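Local atomic coordinates of protein angel homolog 2 (Homo sapiens, PDB entry 6RW0), a protein that removes 2',3'-cyclic phosphates as a phosphatase of the CCR4 deadenylase family and probably binds the 3' untranslated regions of mRNA. Residues 235-247 against 257-269. Sequence-based numbering, arbitrary orientation. Where two conformers were deposited one is given.
Sequences GDFNSVPGSPLYS and EGLPIGKVSGQEQ
The loop 237-243 that follows strand 231-236 in this endonuclease/exonuclease/phosphatase fold, together with the first turn of helix 244-251, is covered by the loop 257-269 through two backbone hydrogen bonds, Val-240 N to Ser-265 O (2.9 Å) and Leu-245 N to Val-264 O (3.1 Å). Between these bonds lies the N-cap of the helix. Ser-243 OG, held at chi1 63° between its backbone N and carbonyl carbon, donates to Val-240 O across a type II turn and accepts from Tyr-246 N, while CB of Ser-243 rests 3.3 Å from Ser-265 O. Gly-266 passes so near this turn that a CB would run into Val-240 CG2, and its backbone, with a positive phi, suits glycine in any case. The Pro-244 ring packs against the carbonyl oxygens of Lys-263 and Val-264, and its CB meets Leu-259 CD2 at 3.8 Å. Val-264 CG1 touches Leu-245 CB; Val-264 also meets Leu-207, and Leu-245 meets Leu-210, both of helix 203-220.

The Gln-267 amide lies against the backbone O of Asn-238, 3.0 Å from its CD, without a hydrogen bond; the two side-chain amides cross obliquely, planes 25° apart. Gln-267 OE1 accepts from Ser-265 OG (2.6 Å) in the carbonyl plane, on a lone pair, and also bonds Lys-206; Ser-265 OG in turn accepts from Gln-267 N, an ST turn. NE2 reaches the carbonyl of Tyr-198. A water donates to Asn-238 OD1 and accepts from Gln-267 NE2 at 3.0 Å. With an alanine here, Ser-265 OG and Lys-206 are likely to lose a shared acceptor, Tyr-198 O a donor, and the water its link to this loop. Asn-238, whose side chain lies about 7 Å from a bound magnesium ion, is held through ND2 by Leu-196 O.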
loop_
_atom_site.group_PDB
_atom_site.type_symbol
_atom_site.label_atom_id
_atom_site.label_comp_id
_atom_site.label_asym_id
_atom_site.label_seq_id
_atom_site.Cartn_x
_atom_site.Cartn_y
_atom_site.Cartn_z
ATOM N N GLY A 235 -0.991 0.959 -0.636
ATOM C CA GLY A 235 0.239 0.454 -0.060
ATOM C C GLY A 235 0.764 -0.778 -0.759
ATOM O O GLY A 235 0.235 -1.251 -1.766
ATOM N N ASP A 236 1.841 -1.294 -0.167
ATOM C CA ASP A 236 2.467 -2.558 -0.536
ATOM C C ASP A 236 1.995 -3.566 0.501
ATOM O O ASP A 236 2.410 -3.527 1.666
ATOM C CB ASP A 236 3.981 -2.397 -0.556
ATOM C CG ASP A 236 4.701 -3.674 -0.931
ATOM O OD1 ASP A 236 4.093 -4.760 -0.849
ATOM O OD2 ASP A 236 5.904 -3.602 -1.287
ATOM N N PHE A 237 1.079 -4.436 0.085
ATOM C CA PHE A 237 0.455 -5.421 0.966
ATOM C C PHE A 237 1.172 -6.760 0.941
ATOM O O PHE A 237 0.801 -7.663 1.697
ATOM C CB PHE A 237 -1.043 -5.577 0.627
ATOM C CG PHE A 237 -1.856 -4.351 0.971
ATOM C CD1 PHE A 237 -1.806 -3.218 0.173
ATOM C CD2 PHE A 237 -2.639 -4.324 2.114
ATOM C CE1 PHE A 237 -2.509 -2.086 0.502
ATOM C CE2 PHE A 237 -3.362 -3.192 2.441
ATOM C CZ PHE A 237 -3.291 -2.070 1.639
ATOM N N ASN A 238 2.200 -6.900 0.102
ATOM C CA ASN A 238 2.962 -8.144 -0.013
ATOM C C ASN A 238 2.027 -9.340 -0.156
ATOM O O ASN A 238 2.278 -10.426 0.367
ATOM C CB ASN A 238 3.944 -8.296 1.139
ATOM C CG ASN A 238 5.276 -7.629 0.845
ATOM O OD1 ASN A 238 5.849 -7.808 -0.229
ATOM N ND2 ASN A 238 5.763 -6.842 1.782
ATOM N N SER A 239 0.943 -9.130 -0.897
ATOM C CA SER A 239 -0.071 -10.146 -1.112
ATOM C C SER A 239 -0.586 -9.952 -2.523
ATOM O O SER A 239 -0.684 -8.812 -2.993
ATOM C CB SER A 239 -1.243 -9.966 -0.149
ATOM O OG SER A 239 -0.816 -10.052 1.203
ATOM N N VAL A 240 -0.925 -11.057 -3.181
ATOM C CA VAL A 240 -1.245 -11.021 -4.606
ATOM C C VAL A 240 -2.742 -11.047 -4.890
ATOM O O VAL A 240 -3.549 -11.405 -4.018
ATOM C CB VAL A 240 -0.530 -12.149 -5.371
ATOM C CG1 VAL A 240 0.977 -12.123 -5.097
ATOM C CG2 VAL A 240 -1.129 -13.488 -5.021
ATOM N N PRO A 241 -3.155 -10.669 -6.097
ATOM C CA PRO A 241 -4.587 -10.664 -6.415
ATOM C C PRO A 241 -5.208 -12.040 -6.250
ATOM O O PRO A 241 -4.628 -13.065 -6.622
ATOM C CB PRO A 241 -4.622 -10.184 -7.871
ATOM C CG PRO A 241 -3.378 -9.315 -7.980
ATOM C CD PRO A 241 -2.347 -10.080 -7.190
ATOM N N GLY A 242 -6.400 -12.056 -5.662
ATOM C CA GLY A 242 -7.115 -13.286 -5.439
ATOM C C GLY A 242 -6.671 -14.070 -4.231
ATOM O O GLY A 242 -7.281 -15.103 -3.926
ATOM N N SER A 243 -5.621 -13.638 -3.545
ATOM C CA SER A 243 -5.205 -14.313 -2.331
ATOM C C SER A 243 -6.269 -14.138 -1.254
ATOM O O SER A 243 -7.114 -13.242 -1.341
ATOM C CB SER A 243 -3.894 -13.720 -1.830
ATOM O OG SER A 243 -4.020 -12.347 -1.479
ATOM N N PRO A 244 -6.237 -14.968 -0.207
ATOM C CA PRO A 244 -7.188 -14.752 0.896
ATOM C C PRO A 244 -7.145 -13.347 1.470
ATOM O O PRO A 244 -8.194 -12.761 1.761
ATOM C CB PRO A 244 -6.781 -15.823 1.917
ATOM C CG PRO A 244 -6.241 -16.944 1.056
ATOM C CD PRO A 244 -5.496 -16.238 -0.057
ATOM N N LEU A 245 -5.958 -12.775 1.653
ATOM C CA LEU A 245 -5.882 -11.423 2.195
ATOM C C LEU A 245 -6.513 -10.405 1.243
ATOM O O LEU A 245 -7.283 -9.536 1.674
ATOM C CB LEU A 245 -4.427 -11.102 2.516
ATOM C CG LEU A 245 -4.212 -9.761 3.211
ATOM C CD1 LEU A 245 -3.033 -9.808 4.182
ATOM C CD2 LEU A 245 -4.013 -8.606 2.216
ATOM N N TYR A 246 -6.228 -10.515 -0.053
ATOM C CA TYR A 246 -6.846 -9.627 -1.033
ATOM C C TYR A 246 -8.360 -9.780 -1.023
ATOM O O TYR A 246 -9.096 -8.784 -1.032
ATOM C CB TYR A 246 -6.310 -9.955 -2.425
ATOM C CG TYR A 246 -6.950 -9.125 -3.512
ATOM C CD1 TYR A 246 -6.428 -7.888 -3.866
ATOM C CD2 TYR A 246 -8.093 -9.564 -4.160
ATOM C CE1 TYR A 246 -7.023 -7.123 -4.854
ATOM C CE2 TYR A 246 -8.695 -8.804 -5.155
ATOM C CZ TYR A 246 -8.151 -7.578 -5.487
ATOM O OH TYR A 246 -8.732 -6.802 -6.464
ATOM N N SER A 247 -8.841 -11.025 -1.024
ATOM C CA SER A 247 -10.279 -11.262 -1.054
ATOM C C SER A 247 -10.957 -10.676 0.173
ATOM O O SER A 247 -12.074 -10.150 0.083
ATOM C CB SER A 247 -10.542 -12.760 -1.147
ATOM O OG SER A 247 -9.982 -13.289 -2.338
ATOM N N GLU A 257 -11.109 -20.824 8.151
ATOM C CA GLU A 257 -11.033 -22.191 8.652
ATOM C C GLU A 257 -10.106 -23.026 7.777
ATOM O O GLU A 257 -10.249 -23.053 6.552
ATOM C CB GLU A 257 -12.439 -22.795 8.649
ATOM C CG GLU A 257 -12.528 -24.215 9.174
ATOM C CD GLU A 257 -13.945 -24.773 9.133
ATOM O OE1 GLU A 257 -14.750 -24.331 8.284
ATOM O OE2 GLU A 257 -14.253 -25.660 9.956
ATOM N N GLY A 258 -9.145 -23.700 8.411
ATOM C CA GLY A 258 -8.222 -24.571 7.707
ATOM C C GLY A 258 -7.156 -23.887 6.882
ATOM O O GLY A 258 -6.443 -24.569 6.146
ATOM N N LEU A 259 -7.027 -22.573 6.962
ATOM C CA LEU A 259 -6.123 -21.857 6.067
ATOM C C LEU A 259 -4.704 -21.853 6.630
ATOM O O LEU A 259 -4.486 -21.300 7.715
ATOM C CB LEU A 259 -6.618 -20.432 5.882
ATOM C CG LEU A 259 -5.829 -19.475 5.002
ATOM C CD1 LEU A 259 -5.673 -20.041 3.620
ATOM C CD2 LEU A 259 -6.548 -18.123 4.955
ATOM N N PRO A 260 -3.729 -22.442 5.942
ATOM C CA PRO A 260 -2.342 -22.376 6.427
ATOM C C PRO A 260 -1.810 -20.952 6.418
ATOM O O PRO A 260 -2.173 -20.127 5.573
ATOM C CB PRO A 260 -1.568 -23.251 5.431
ATOM C CG PRO A 260 -2.598 -24.127 4.790
ATOM C CD PRO A 260 -3.855 -23.295 4.743
ATOM N N ILE A 261 -0.929 -20.657 7.379
ATOM C CA ILE A 261 -0.436 -19.285 7.516
ATOM C C ILE A 261 0.282 -18.804 6.259
ATOM O O ILE A 261 0.231 -17.612 5.924
ATOM C CB ILE A 261 0.427 -19.109 8.785
ATOM C CG1 ILE A 261 1.610 -20.072 8.830
ATOM C CG2 ILE A 261 -0.439 -19.273 10.040
ATOM C CD1 ILE A 261 2.562 -19.748 9.975
ATOM N N GLY A 262 0.943 -19.694 5.540
ATOM C CA GLY A 262 1.661 -19.292 4.356
ATOM C C GLY A 262 0.830 -19.153 3.105
ATOM O O GLY A 262 1.379 -18.788 2.062
ATOM N N LYS A 263 -0.465 -19.467 3.164
ATOM C CA LYS A 263 -1.356 -19.342 2.020
ATOM C C LYS A 263 -2.140 -18.043 2.039
ATOM O O LYS A 263 -2.836 -17.733 1.069
ATOM C CB LYS A 263 -2.314 -20.538 1.951
ATOM C CG LYS A 263 -1.599 -21.888 1.853
ATOM C CD LYS A 263 -0.690 -22.002 0.640
ATOM C CE LYS A 263 -1.479 -22.310 -0.613
ATOM N NZ LYS A 263 -2.308 -23.535 -0.455
ATOM N N VAL A 264 -2.001 -17.258 3.101
ATOM C CA VAL A 264 -2.769 -16.031 3.266
ATOM C C VAL A 264 -2.461 -15.039 2.155
ATOM O O VAL A 264 -3.368 -14.409 1.593
ATOM C CB VAL A 264 -2.475 -15.432 4.652
ATOM C CG1 VAL A 264 -2.956 -14.005 4.763
ATOM C CG2 VAL A 264 -3.078 -16.287 5.737
ATOM N N SER A 265 -1.181 -14.855 1.845
ATOM C CA SER A 265 -0.768 -13.779 0.953
ATOM C C SER A 265 -0.689 -14.194 -0.506
ATOM O O SER A 265 -0.634 -13.319 -1.380
ATOM C CB SER A 265 0.625 -13.283 1.338
ATOM O OG SER A 265 1.578 -14.302 1.055
ATOM N N GLY A 266 -0.602 -15.486 -0.778
ATOM C CA GLY A 266 -0.486 -15.974 -2.159
ATOM C C GLY A 266 0.914 -15.781 -2.715
ATOM O O GLY A 266 1.122 -16.060 -3.866
ATOM N N GLN A 267 1.875 -15.336 -1.911
ATOM C CA GLN A 267 3.276 -15.163 -2.364
ATOM C C GLN A 267 3.908 -16.538 -2.525
ATOM O O GLN A 267 3.524 -17.385 -1.827
ATOM C CB GLN A 267 4.144 -14.463 -1.325
ATOM C CG GLN A 267 3.834 -12.993 -1.102
ATOM C CD GLN A 267 4.367 -12.577 0.244
ATOM O OE1 GLN A 267 3.875 -13.002 1.265
ATOM N NE2 GLN A 267 5.403 -11.768 0.240
ATOM N N GLU A 268 4.941 -16.674 -3.324
ATOM C CA GLU A 268 5.633 -17.976 -3.478
ATOM C C GLU A 268 6.063 -18.491 -2.082
ATOM O O GLU A 268 6.793 -17.803 -1.388
ATOM C CB GLU A 268 6.829 -17.806 -4.410
ATOM C CG GLU A 268 7.151 -19.037 -5.225
ATOM C CD GLU A 268 8.374 -18.863 -6.108
ATOM O OE1 GLU A 268 8.596 -17.742 -6.577
ATOM O OE2 GLU A 268 9.105 -19.843 -6.304
ATOM N N GLN A 269 5.634 -19.699 -1.760
ATOM C CA GLN A 269 5.799 -20.409 -0.476
ATOM C C GLN A 269 5.968 -21.911 -0.755
ATOM O O GLN A 269 5.651 -22.317 -1.860
ATOM C CB GLN A 269 4.517 -20.104 0.312
ATOM C CG GLN A 269 3.247 -20.670 -0.344
ATOM C CD GLN A 269 2.783 -20.125 -1.684
ATOM O OE1 GLN A 269 3.246 -20.483 -2.777
ATOM N NE2 GLN A 269 1.703 -19.388 -1.630
HETATM O O HOH W 1 6.015 -10.000 -2.060
#